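Local coordinates for spike protein P1 (Pseudoalteromonas phage pm2, PDB 2VVE) that serves as the receptor-binding spike at the fivefold vertices of the virion, recognising the host through its C-terminal part, at residues A[98-101]-A[107-110]; A[103-108]-A[201-206]; A[49-52]-A[57-60]; A[24-29]-A[36-41]; A[122-127]-A[238-243]. One frame throughout, in Å; residues are numbered along the deposited sequence.

The five contacts run along an elongated chain from the second jelly-roll domain into the C-terminal part. Contacts 3 and 4 belong to the second jelly-roll domain, their centres about 16 Å apart, while contacts 1 and 2 lie in the C-terminal part, about 36 to 46 Å away centre to centre. Contacts 1 and 2 share L108 on helix 105-110 and touch directly, E109 OE2 of 107-110 making a salt bridge with R203 NH1 of 201-206 at 2.8 Å. Contact 5 falls between the two groups, its centre about 21 Å from that of contact 2 and 19 Å from that of contact 4. The calcium ligands S150, D212 and D214 belong to none of the five.

Contact 1: A[98-101]-A[107-110]; sequences KYAQ and ALEA
A100 and L108 make the apolar half of this small contact, where the loop following strand 88-91 passes the short helix 105-110. The methyl CB of A100 points at the helix and meets L108 CD2 at 4.3 Å, a loose touch of two methyls, the CA atoms of A100 and L108 being 7.6 Å apart. L108 supplies the reach: it leaves the helix at a slant to the loop, but its branched end swings round to it, with chi1 at -96°, well off a staggered value. The second kind of contact is methyl against carbonyl. L108 CD1 lies 3.7 Å from Q101 O, while the Q101 side chain leads off the other way.

Polar bonds stay outside the pair. A100 O accepts from the Y158 hydroxyl, and the backbones of K98 and A100 are bonded to E208, which ties the loop to strand 200-208. K98 NZ is bonded to N112 O, just after the helix. With no hydrogen bond joining 98-101 to 107-110, the loop is positioned largely by bonds to other parts of the chain, strand 200-208 among them. The buried L108 meets it through apolar and methyl-carbonyl contacts, so the contact contributes dispersion and little directional hold.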
# COMPACT_ATOMS: atom_id res chain seq x y z
N LYS A 98 22.21 2.96 32.56
CA LYS A 98 23.31 3.94 32.54
C LYS A 98 23.05 5.22 33.33
O LYS A 98 21.90 5.66 33.47
CB LYS A 98 23.73 4.26 31.10
CG LYS A 98 24.25 3.02 30.37
CD LYS A 98 24.51 3.23 28.90
CE LYS A 98 25.14 1.96 28.34
NZ LYS A 98 25.53 2.04 26.91
N TYR A 99 24.12 5.79 33.88
CA TYR A 99 24.08 7.17 34.36
C TYR A 99 23.81 8.12 33.20
O TYR A 99 24.50 8.07 32.17
CB TYR A 99 25.41 7.58 34.99
CG TYR A 99 25.86 6.79 36.20
CD1 TYR A 99 25.27 7.00 37.45
CD2 TYR A 99 26.91 5.88 36.11
CE1 TYR A 99 25.71 6.30 38.58
CE2 TYR A 99 27.36 5.17 37.23
CZ TYR A 99 26.75 5.39 38.46
OH TYR A 99 27.17 4.70 39.57
N ALA A 100 22.83 9.00 33.36
CA ALA A 100 22.58 10.01 32.32
C ALA A 100 22.10 11.34 32.86
O ALA A 100 21.14 11.40 33.65
CB ALA A 100 21.60 9.47 31.27
N GLN A 101 22.75 12.41 32.41
CA GLN A 101 22.26 13.77 32.58
C GLN A 101 21.29 14.06 31.45
O GLN A 101 21.26 13.34 30.46
CB GLN A 101 23.40 14.79 32.54
CG GLN A 101 24.43 14.56 33.61
CD GLN A 101 25.48 15.63 33.67
OE1 GLN A 101 25.42 16.51 34.52
NE2 GLN A 101 26.45 15.57 32.76
N ALA A 107 21.74 12.72 22.12
CA ALA A 107 22.95 12.40 22.90
C ALA A 107 22.80 11.05 23.62
O ALA A 107 23.74 10.26 23.67
CB ALA A 107 23.24 13.51 23.90
N LEU A 108 21.61 10.78 24.12
CA LEU A 108 21.37 9.53 24.85
C LEU A 108 21.43 8.33 23.90
O LEU A 108 22.04 7.30 24.22
CB LEU A 108 20.05 9.59 25.64
CG LEU A 108 20.26 9.99 27.12
CD1 LEU A 108 20.90 11.39 27.30
CD2 LEU A 108 18.97 9.87 27.95
N GLU A 109 20.83 8.48 22.73
CA GLU A 109 20.86 7.43 21.71
C GLU A 109 22.29 7.22 21.22
O GLU A 109 22.71 6.08 21.01
CB GLU A 109 19.90 7.75 20.55
CG GLU A 109 18.43 7.78 20.94
CD GLU A 109 17.50 7.96 19.75
OE1 GLU A 109 17.95 7.80 18.59
OE2 GLU A 109 16.32 8.28 19.97
N ALA A 110 23.04 8.31 21.06
CA ALA A 110 24.43 8.23 20.58
C ALA A 110 25.31 7.43 21.54
O ALA A 110 26.31 6.83 21.13
CB ALA A 110 25.00 9.64 20.36

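Contact 2: A[103-108]-A[201-206]; sequences EGRTAL and VHRVFP
L108 and R105, one helical turn apart, come at the F205 ring from different directions, and this is the tight part of the contact. L108 CB sits over one face, 4.0 Å from the ring centroid and 26° off the normal, a CH-pi contact displaced toward the rim near CE1. L108 CD2 adds to it by pressing on the root of the ring, 3.7 Å from F205 CG. R105 uses aliphatic carbon: its CG lies near the ring plane at the edge, 3.8 Å from F205 CZ. F205 points its CB at the helix, and CG, anti to the carbonyl carbon (chi1 -59°), continues in that direction. L169 of strand 169-172 packs against all three side chains.

The other end is polar and partly open. The bend at chi3 (61°) folds the R105 guanidinium back along the helix toward E109, with R105 NH1 still 4.3 Å from R203 NH1. The two gather round one carboxylate oxygen: E109 OE2 makes a salt bridge with each. R203 NE has a further partner in D117, and R105 NE is bonded to T166 O. Both arginines are held by acceptors, and the shared carboxylate probably offsets the closeness of their charges.

G104 occupies the N-cap position, and its O takes L108 N at 3.2 Å to close the first turn. The whole is a short helix laid on one face of an antiparallel sheet, an aromatic from strand 200-208 wedged beneath it and an acid-linked arginine pair along the rim.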
# COMPACT_ATOMS: atom_id res chain seq x y z
N GLU A 103 20.74 15.36 28.50
CA GLU A 103 21.55 15.85 27.40
C GLU A 103 20.76 15.86 26.09
O GLU A 103 21.28 16.23 25.01
CB GLU A 103 22.80 14.96 27.25
CG GLU A 103 23.71 14.95 28.48
CD GLU A 103 24.74 16.07 28.48
OE1 GLU A 103 24.47 17.15 27.89
OE2 GLU A 103 25.82 15.87 29.07
N GLY A 104 19.50 15.45 26.18
CA GLY A 104 18.63 15.40 25.02
C GLY A 104 18.64 14.05 24.34
O GLY A 104 19.53 13.23 24.56
N ARG A 105 17.63 13.83 23.50
CA ARG A 105 17.40 12.53 22.87
C ARG A 105 18.59 12.03 22.04
O ARG A 105 19.03 10.88 22.18
CB ARG A 105 16.14 12.60 22.01
CG ARG A 105 15.76 11.26 21.42
CD ARG A 105 14.73 11.42 20.28
NE ARG A 105 15.23 12.23 19.17
CZ ARG A 105 16.07 11.81 18.22
NH1 ARG A 105 16.55 10.57 18.23
NH2 ARG A 105 16.44 12.63 17.26
N THR A 106 19.09 12.89 21.15
CA THR A 106 20.19 12.51 20.26
C THR A 106 21.40 12.01 21.05
O THR A 106 21.99 10.98 20.72
CB THR A 106 20.56 13.67 19.31
OG1 THR A 106 19.42 13.98 18.50
CG2 THR A 106 21.73 13.29 18.40
N ALA A 107 21.74 12.72 22.12
CA ALA A 107 22.95 12.40 22.90
C ALA A 107 22.80 11.05 23.62
O ALA A 107 23.74 10.26 23.67
CB ALA A 107 23.24 13.51 23.90
N LEU A 108 21.61 10.78 24.12
CA LEU A 108 21.37 9.53 24.85
C LEU A 108 21.43 8.33 23.90
O LEU A 108 22.04 7.30 24.22
CB LEU A 108 20.05 9.59 25.64
CG LEU A 108 20.26 9.99 27.12
CD1 LEU A 108 20.90 11.39 27.30
CD2 LEU A 108 18.97 9.87 27.95
N VAL A 201 3.81 9.36 19.23
CA VAL A 201 4.87 8.54 19.79
C VAL A 201 5.76 9.40 20.68
O VAL A 201 6.15 10.51 20.30
CB VAL A 201 5.68 7.85 18.66
CG1 VAL A 201 6.87 7.09 19.21
CG2 VAL A 201 4.78 6.93 17.84
N HIS A 202 6.06 8.89 21.87
CA HIS A 202 7.01 9.52 22.77
C HIS A 202 8.06 8.47 23.13
O HIS A 202 7.74 7.31 23.38
CB HIS A 202 6.34 10.04 24.05
CG HIS A 202 5.35 11.14 23.80
ND1 HIS A 202 5.68 12.47 23.93
CD2 HIS A 202 4.07 11.12 23.37
CE1 HIS A 202 4.64 13.22 23.63
NE2 HIS A 202 3.64 12.42 23.28
N ARG A 203 9.31 8.90 23.14
CA ARG A 203 10.43 8.01 23.45
C ARG A 203 10.84 8.17 24.91
O ARG A 203 10.93 9.30 25.42
CB ARG A 203 11.62 8.29 22.52
CG ARG A 203 12.80 7.34 22.67
CD ARG A 203 13.57 7.25 21.35
NE ARG A 203 12.77 6.55 20.33
CZ ARG A 203 13.13 6.40 19.06
NH1 ARG A 203 14.27 6.91 18.63
NH2 ARG A 203 12.33 5.73 18.22
N VAL A 204 11.07 7.03 25.56
CA VAL A 204 11.35 6.98 27.01
C VAL A 204 12.70 6.31 27.29
O VAL A 204 12.94 5.18 26.86
CB VAL A 204 10.24 6.19 27.78
CG1 VAL A 204 10.50 6.23 29.29
CG2 VAL A 204 8.85 6.73 27.44
N PHE A 205 13.57 7.02 28.02
CA PHE A 205 14.88 6.50 28.45
C PHE A 205 14.88 6.26 29.98
O PHE A 205 14.90 7.22 30.77
CB PHE A 205 16.02 7.48 28.11
CG PHE A 205 16.16 7.81 26.65
CD1 PHE A 205 17.13 7.17 25.88
CD2 PHE A 205 15.36 8.79 26.05
CE1 PHE A 205 17.28 7.48 24.53
CE2 PHE A 205 15.51 9.10 24.70
CZ PHE A 205 16.47 8.44 23.93
N PRO A 206 14.82 4.99 30.40
CA PRO A 206 15.00 4.70 31.83
C PRO A 206 16.47 4.87 32.22
O PRO A 206 17.36 4.21 31.67
CB PRO A 206 14.55 3.23 31.96
CG PRO A 206 13.82 2.92 30.67
CD PRO A 206 14.52 3.76 29.64

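Contact 3: A[49-52]-A[57-60]; sequences ENMT and IVDG
T52 and D59 form a single antiparallel hydrogen-bonded bridge that draws together the two arms of the long loop between strands 44-47 and 62-64. T52 N donates to D59 O at 3.0 Å, nearly straight at 162° and in the carbonyl plane. The return bond, D59 N to T52 O, is 2.9 Å long, with the donor tilted 28° from the plane of the T52 carbonyl. Each carbonyl also receives a CA-H: M51 CA lies 3.2 Å from D59 O, and V58 CA 3.4 Å from T52 O.

On one side of the bridge M51 and V58 pack obliquely, M51 CG against V58 CG1 at 3.9 Å. With CG anti to the backbone N (chi1 -167°), M51 lies along the D59 and G60 carbonyls before the chain bends at the sulfur. Beyond the bridge, N50 ND2 lies 3.6 Å from G60 CA, an approach open because glycine carries no side chain there.

Water completes the closure. One water donates to N50 OD1 at 2.6 Å and also to G60 O, bridging the N50 amide to the far arm. A second water gathers N50 O, T52 OG1 and D59 OD2, the T52 and D59 side chains lying side by side and pointing the same way.

The loop is mostly a surface feature, and N50 packs against N13 of the second subunit. Within the chain, V23 touches M51, M51 also touches N79, and V58 touches W81, the last two partners both on strand 78-81.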
# COMPACT_ATOMS: atom_id res chain seq x y z
N GLU A 49 -20.22 -17.32 19.83
CA GLU A 49 -20.19 -17.77 21.22
C GLU A 49 -19.24 -18.94 21.46
O GLU A 49 -18.82 -19.19 22.60
CB GLU A 49 -21.61 -18.10 21.70
CG GLU A 49 -22.53 -16.87 21.74
CD GLU A 49 -23.97 -17.20 22.11
OE1 GLU A 49 -24.68 -17.81 21.28
OE2 GLU A 49 -24.39 -16.83 23.22
N ASN A 50 -18.87 -19.63 20.38
CA ASN A 50 -17.94 -20.76 20.45
C ASN A 50 -16.46 -20.40 20.53
O ASN A 50 -15.64 -21.26 20.87
CB ASN A 50 -18.18 -21.72 19.28
CG ASN A 50 -17.82 -21.12 17.92
OD1 ASN A 50 -18.40 -20.11 17.49
ND2 ASN A 50 -16.89 -21.76 17.24
N MET A 51 -16.12 -19.15 20.23
CA MET A 51 -14.72 -18.72 20.20
C MET A 51 -14.05 -18.78 21.57
O MET A 51 -14.59 -18.26 22.56
CB MET A 51 -14.57 -17.31 19.60
CG MET A 51 -13.12 -16.98 19.28
SD MET A 51 -12.89 -15.42 18.44
CE MET A 51 -13.21 -14.29 19.78
N THR A 52 -12.88 -19.40 21.62
CA THR A 52 -12.08 -19.52 22.82
C THR A 52 -10.64 -19.20 22.46
O THR A 52 -10.29 -19.16 21.28
CB THR A 52 -12.16 -20.95 23.42
OG1 THR A 52 -11.71 -21.90 22.45
CG2 THR A 52 -13.59 -21.28 23.86
N ILE A 57 -4.08 -19.51 21.73
CA ILE A 57 -4.47 -20.10 20.45
C ILE A 57 -5.97 -19.93 20.28
O ILE A 57 -6.76 -20.55 21.00
CB ILE A 57 -4.09 -21.61 20.37
CG1 ILE A 57 -2.59 -21.80 20.61
CG2 ILE A 57 -4.51 -22.20 19.01
CD1 ILE A 57 -2.21 -23.19 21.11
N VAL A 58 -6.37 -19.08 19.33
CA VAL A 58 -7.78 -18.82 19.08
C VAL A 58 -8.40 -19.96 18.30
O VAL A 58 -7.88 -20.38 17.26
CB VAL A 58 -8.00 -17.47 18.32
CG1 VAL A 58 -9.47 -17.29 17.95
CG2 VAL A 58 -7.49 -16.31 19.16
N ASP A 59 -9.51 -20.48 18.82
CA ASP A 59 -10.31 -21.45 18.08
C ASP A 59 -11.71 -20.90 17.91
O ASP A 59 -12.26 -20.28 18.83
CB ASP A 59 -10.33 -22.78 18.84
CG ASP A 59 -11.13 -23.86 18.11
OD1 ASP A 59 -10.87 -24.11 16.91
OD2 ASP A 59 -12.02 -24.45 18.74
N GLY A 60 -12.30 -21.14 16.74
CA GLY A 60 -13.62 -20.59 16.41
C GLY A 60 -13.59 -19.10 16.14
O GLY A 60 -14.59 -18.41 16.31
O HOH W 1 -17.26 -18.48 15.77
O HOH W 2 -13.54 -22.92 20.63

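Contact 4: A[24-29]-A[36-41]; sequences RELLPE and ASIKSP
L26 and I38 reach toward each other tip to tip, L26 CD2 meeting I38 CD1 at 3.9 Å, their CA atoms 10.1 Å apart. Next to them L27 CD1 rests on the methyl of A36, CB to CD1 4.1 Å, and brushes I38 CD1 at 4.5 Å. I38 CD1 is thus in touch with both leucines. L26 has CG anti to the backbone N (chi1 -177°), which helps send CD2 toward I38, whereas L27 leans its CG the other way, opposite the carbonyl carbon.

Consecutive residues on a regular strand would face opposite sides; here both leucines point inward because L26 and L27 stand together against V78 in a classic beta bulge, at the corner where the chain turns. Strand 24-27 belongs to one four-stranded antiparallel sheet and strand 33-39 to another, so this is the interior between the two sheets of the jelly-roll. Further out, M251 touches L27, Y80 touches L26, and F70, I72 and I249 close round I38. Backbone bonds from L26 and L27 to V78 hold the bulge to its neighbour, and those of A36 to I72 and S37 to L250 fix the opposing strand. K39 makes a salt bridge with E65 of the third subunit.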
# COMPACT_ATOMS: atom_id res chain seq x y z
N ARG A 24 -13.42 -11.55 24.93
CA ARG A 24 -14.40 -10.62 25.48
C ARG A 24 -15.44 -10.31 24.42
O ARG A 24 -15.21 -10.50 23.23
CB ARG A 24 -13.73 -9.31 25.93
CG ARG A 24 -12.78 -9.50 27.11
CD ARG A 24 -12.22 -8.19 27.59
NE ARG A 24 -11.19 -8.40 28.62
CZ ARG A 24 -11.22 -7.86 29.84
NH1 ARG A 24 -12.22 -7.06 30.19
NH2 ARG A 24 -10.24 -8.11 30.70
N GLU A 25 -16.58 -9.82 24.86
CA GLU A 25 -17.63 -9.45 23.92
C GLU A 25 -17.28 -8.13 23.23
O GLU A 25 -16.90 -7.16 23.89
CB GLU A 25 -18.94 -9.33 24.68
CG GLU A 25 -20.14 -9.27 23.78
CD GLU A 25 -21.42 -9.31 24.56
OE1 GLU A 25 -21.70 -8.32 25.27
OE2 GLU A 25 -22.15 -10.32 24.43
N LEU A 26 -17.40 -8.10 21.90
CA LEU A 26 -17.20 -6.88 21.13
C LEU A 26 -18.53 -6.14 21.02
O LEU A 26 -18.60 -4.92 21.22
CB LEU A 26 -16.66 -7.19 19.74
CG LEU A 26 -16.36 -5.97 18.87
CD1 LEU A 26 -15.09 -5.29 19.35
CD2 LEU A 26 -16.27 -6.39 17.41
N LEU A 27 -19.58 -6.88 20.68
CA LEU A 27 -20.95 -6.35 20.62
C LEU A 27 -21.92 -7.27 21.35
O LEU A 27 -21.81 -8.50 21.22
CB LEU A 27 -21.41 -6.23 19.17
CG LEU A 27 -20.53 -5.39 18.24
CD1 LEU A 27 -20.87 -5.73 16.80
CD2 LEU A 27 -20.68 -3.90 18.55
N PRO A 28 -22.89 -6.69 22.08
CA PRO A 28 -23.88 -7.50 22.77
C PRO A 28 -25.03 -7.89 21.83
O PRO A 28 -25.16 -7.30 20.74
CB PRO A 28 -24.37 -6.56 23.88
CG PRO A 28 -24.29 -5.19 23.26
CD PRO A 28 -23.13 -5.24 22.27
N GLU A 29 -25.84 -8.86 22.21
CA GLU A 29 -27.09 -9.09 21.49
C GLU A 29 -27.96 -7.84 21.65
O GLU A 29 -28.18 -7.37 22.77
CB GLU A 29 -27.84 -10.33 21.98
CG GLU A 29 -29.10 -10.64 21.14
CD GLU A 29 -29.74 -11.97 21.47
OE1 GLU A 29 -29.01 -12.97 21.65
OE2 GLU A 29 -30.99 -12.02 21.52
N ALA A 36 -22.68 -2.84 11.89
CA ALA A 36 -21.54 -2.20 12.54
C ALA A 36 -20.36 -2.18 11.57
O ALA A 36 -20.02 -3.21 10.98
CB ALA A 36 -21.18 -2.93 13.83
N SER A 37 -19.77 -1.01 11.36
CA SER A 37 -18.50 -0.91 10.63
C SER A 37 -17.39 -0.67 11.64
O SER A 37 -17.44 0.30 12.40
CB SER A 37 -18.54 0.20 9.56
OG SER A 37 -17.54 0.01 8.54
N ILE A 38 -16.38 -1.54 11.64
CA ILE A 38 -15.40 -1.62 12.71
C ILE A 38 -13.97 -1.54 12.14
O ILE A 38 -13.67 -2.12 11.10
CB ILE A 38 -15.57 -2.95 13.48
CG1 ILE A 38 -17.01 -3.10 14.00
CG2 ILE A 38 -14.51 -3.10 14.60
CD1 ILE A 38 -17.45 -4.52 14.20
N LYS A 39 -13.09 -0.83 12.85
CA LYS A 39 -11.68 -0.84 12.52
C LYS A 39 -10.88 -0.96 13.81
O LYS A 39 -11.06 -0.15 14.72
CB LYS A 39 -11.22 0.41 11.75
CG LYS A 39 -9.73 0.34 11.29
CD LYS A 39 -9.20 1.67 10.73
CE LYS A 39 -9.91 2.05 9.43
NZ LYS A 39 -9.40 3.33 8.84
N SER A 40 -10.02 -1.97 13.85
CA SER A 40 -9.15 -2.20 15.02
C SER A 40 -7.73 -1.77 14.70
O SER A 40 -7.24 -2.04 13.60
CB SER A 40 -9.17 -3.68 15.40
OG SER A 40 -8.27 -3.96 16.47
N PRO A 41 -7.04 -1.11 15.66
CA PRO A 41 -5.68 -0.68 15.41
C PRO A 41 -4.67 -1.82 15.57
O PRO A 41 -3.49 -1.63 15.31
CB PRO A 41 -5.45 0.39 16.48
CG PRO A 41 -6.28 -0.07 17.64
CD PRO A 41 -7.50 -0.71 17.01

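Contact 5: A[122-127]-A[238-243]; sequences PELDGV and DPLLTV
Just before L240 and L241, the two residues that meet L124, the carbonyl oxygen D238 O is gripped twice, by L241 N at 2.7 Å and T242 N at 3.0 Å. The side chain of D238 adds an N-cap: OD1 takes L240 N at 2.9 Å in a bond that is nearly straight (164°) but reaches the carboxylate on its anti side, 28° out of plane. OD2 is bonded to S130 N, so the cap also ties the weakly bonded helix 239-242 to strand 129-137.

This capped turn presents its leucines to a loop. L124 divides its branches, CD1 against L240 CB at 3.8 Å and CD2 against L241 CD2 at the same distance, the latter pair crossing at about a right angle. V127 CG1 then meets L240 CD1 at 3.7 Å. L124 and V127, first and last residues of a type II turn, both point at the helix, V127 N bonding to L124 O at 3.0 Å, with G126 at the positive-phi corner. F129 touches both L124 and L241.

The touching groups are all aliphatic: the polar bonds noted on each side stay within its own turn or go to other neighbours, and 122-127 and 238-243 are joined by hydrophobic contact alone.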
# COMPACT_ATOMS: atom_id res chain seq x y z
N PRO A 122 -5.07 8.88 20.15
CA PRO A 122 -5.88 10.08 20.28
C PRO A 122 -6.75 10.02 21.53
O PRO A 122 -6.93 11.02 22.21
CB PRO A 122 -6.75 10.07 19.02
CG PRO A 122 -5.95 9.32 18.02
CD PRO A 122 -5.19 8.28 18.80
N GLU A 123 -7.26 8.83 21.82
CA GLU A 123 -8.12 8.60 22.98
C GLU A 123 -7.44 8.94 24.33
O GLU A 123 -8.13 9.12 25.34
CB GLU A 123 -8.66 7.16 22.93
CG GLU A 123 -9.68 6.87 21.78
CD GLU A 123 -9.05 6.65 20.37
OE1 GLU A 123 -7.91 6.13 20.27
OE2 GLU A 123 -9.74 6.96 19.36
N LEU A 124 -6.11 9.04 24.35
CA LEU A 124 -5.32 9.36 25.56
C LEU A 124 -4.58 10.71 25.48
O LEU A 124 -3.76 11.05 26.35
CB LEU A 124 -4.33 8.22 25.86
CG LEU A 124 -3.43 8.21 27.11
CD1 LEU A 124 -4.20 7.84 28.37
CD2 LEU A 124 -2.23 7.29 26.93
N ASP A 125 -4.86 11.46 24.42
CA ASP A 125 -4.24 12.77 24.20
C ASP A 125 -4.47 13.70 25.39
O ASP A 125 -5.60 14.10 25.67
CB ASP A 125 -4.78 13.40 22.91
CG ASP A 125 -4.14 14.73 22.59
OD1 ASP A 125 -3.16 15.11 23.28
OD2 ASP A 125 -4.62 15.40 21.66
N GLY A 126 -3.38 14.03 26.08
CA GLY A 126 -3.39 14.91 27.24
C GLY A 126 -4.09 14.35 28.47
O GLY A 126 -4.54 15.10 29.34
N VAL A 127 -4.20 13.02 28.54
CA VAL A 127 -4.81 12.34 29.68
C VAL A 127 -3.71 11.73 30.57
O VAL A 127 -2.92 10.92 30.09
CB VAL A 127 -5.80 11.23 29.23
CG1 VAL A 127 -6.35 10.47 30.44
CG2 VAL A 127 -6.96 11.81 28.40
N ASP A 238 -2.31 0.83 34.80
CA ASP A 238 -3.34 1.83 34.57
C ASP A 238 -4.28 1.36 33.45
O ASP A 238 -3.82 1.08 32.34
CB ASP A 238 -2.69 3.15 34.16
CG ASP A 238 -3.66 4.32 34.15
OD1 ASP A 238 -4.81 4.16 33.70
OD2 ASP A 238 -3.27 5.42 34.59
N PRO A 239 -5.60 1.30 33.73
CA PRO A 239 -6.58 0.84 32.73
C PRO A 239 -6.52 1.58 31.39
O PRO A 239 -6.92 1.04 30.35
CB PRO A 239 -7.94 1.11 33.41
CG PRO A 239 -7.64 1.14 34.87
CD PRO A 239 -6.24 1.64 35.02
N LEU A 240 -6.02 2.82 31.40
CA LEU A 240 -5.84 3.57 30.15
C LEU A 240 -4.70 3.04 29.28
O LEU A 240 -4.63 3.32 28.09
CB LEU A 240 -5.57 5.04 30.46
CG LEU A 240 -6.64 5.85 31.19
CD1 LEU A 240 -5.99 7.07 31.85
CD2 LEU A 240 -7.78 6.25 30.24
N LEU A 241 -3.78 2.29 29.89
CA LEU A 241 -2.60 1.80 29.18
C LEU A 241 -2.63 0.30 28.97
O LEU A 241 -1.97 -0.23 28.07
CB LEU A 241 -1.31 2.19 29.92
CG LEU A 241 -0.66 3.52 29.55
CD1 LEU A 241 0.04 3.46 28.20
CD2 LEU A 241 -1.68 4.64 29.55
N THR A 242 -3.38 -0.40 29.82
CA THR A 242 -3.49 -1.85 29.70
C THR A 242 -4.38 -2.22 28.52
O THR A 242 -4.28 -3.33 28.01
CB THR A 242 -3.98 -2.52 30.99
OG1 THR A 242 -5.31 -2.08 31.30
CG2 THR A 242 -3.06 -2.18 32.15
N VAL A 243 -5.25 -1.30 28.11
CA VAL A 243 -6.05 -1.43 26.89
C VAL A 243 -5.09 -1.60 25.71
O VAL A 243 -4.06 -0.93 25.63
CB VAL A 243 -7.00 -0.19 26.72
CG1 VAL A 243 -6.21 1.11 26.53
CG2 VAL A 243 -7.98 -0.37 25.58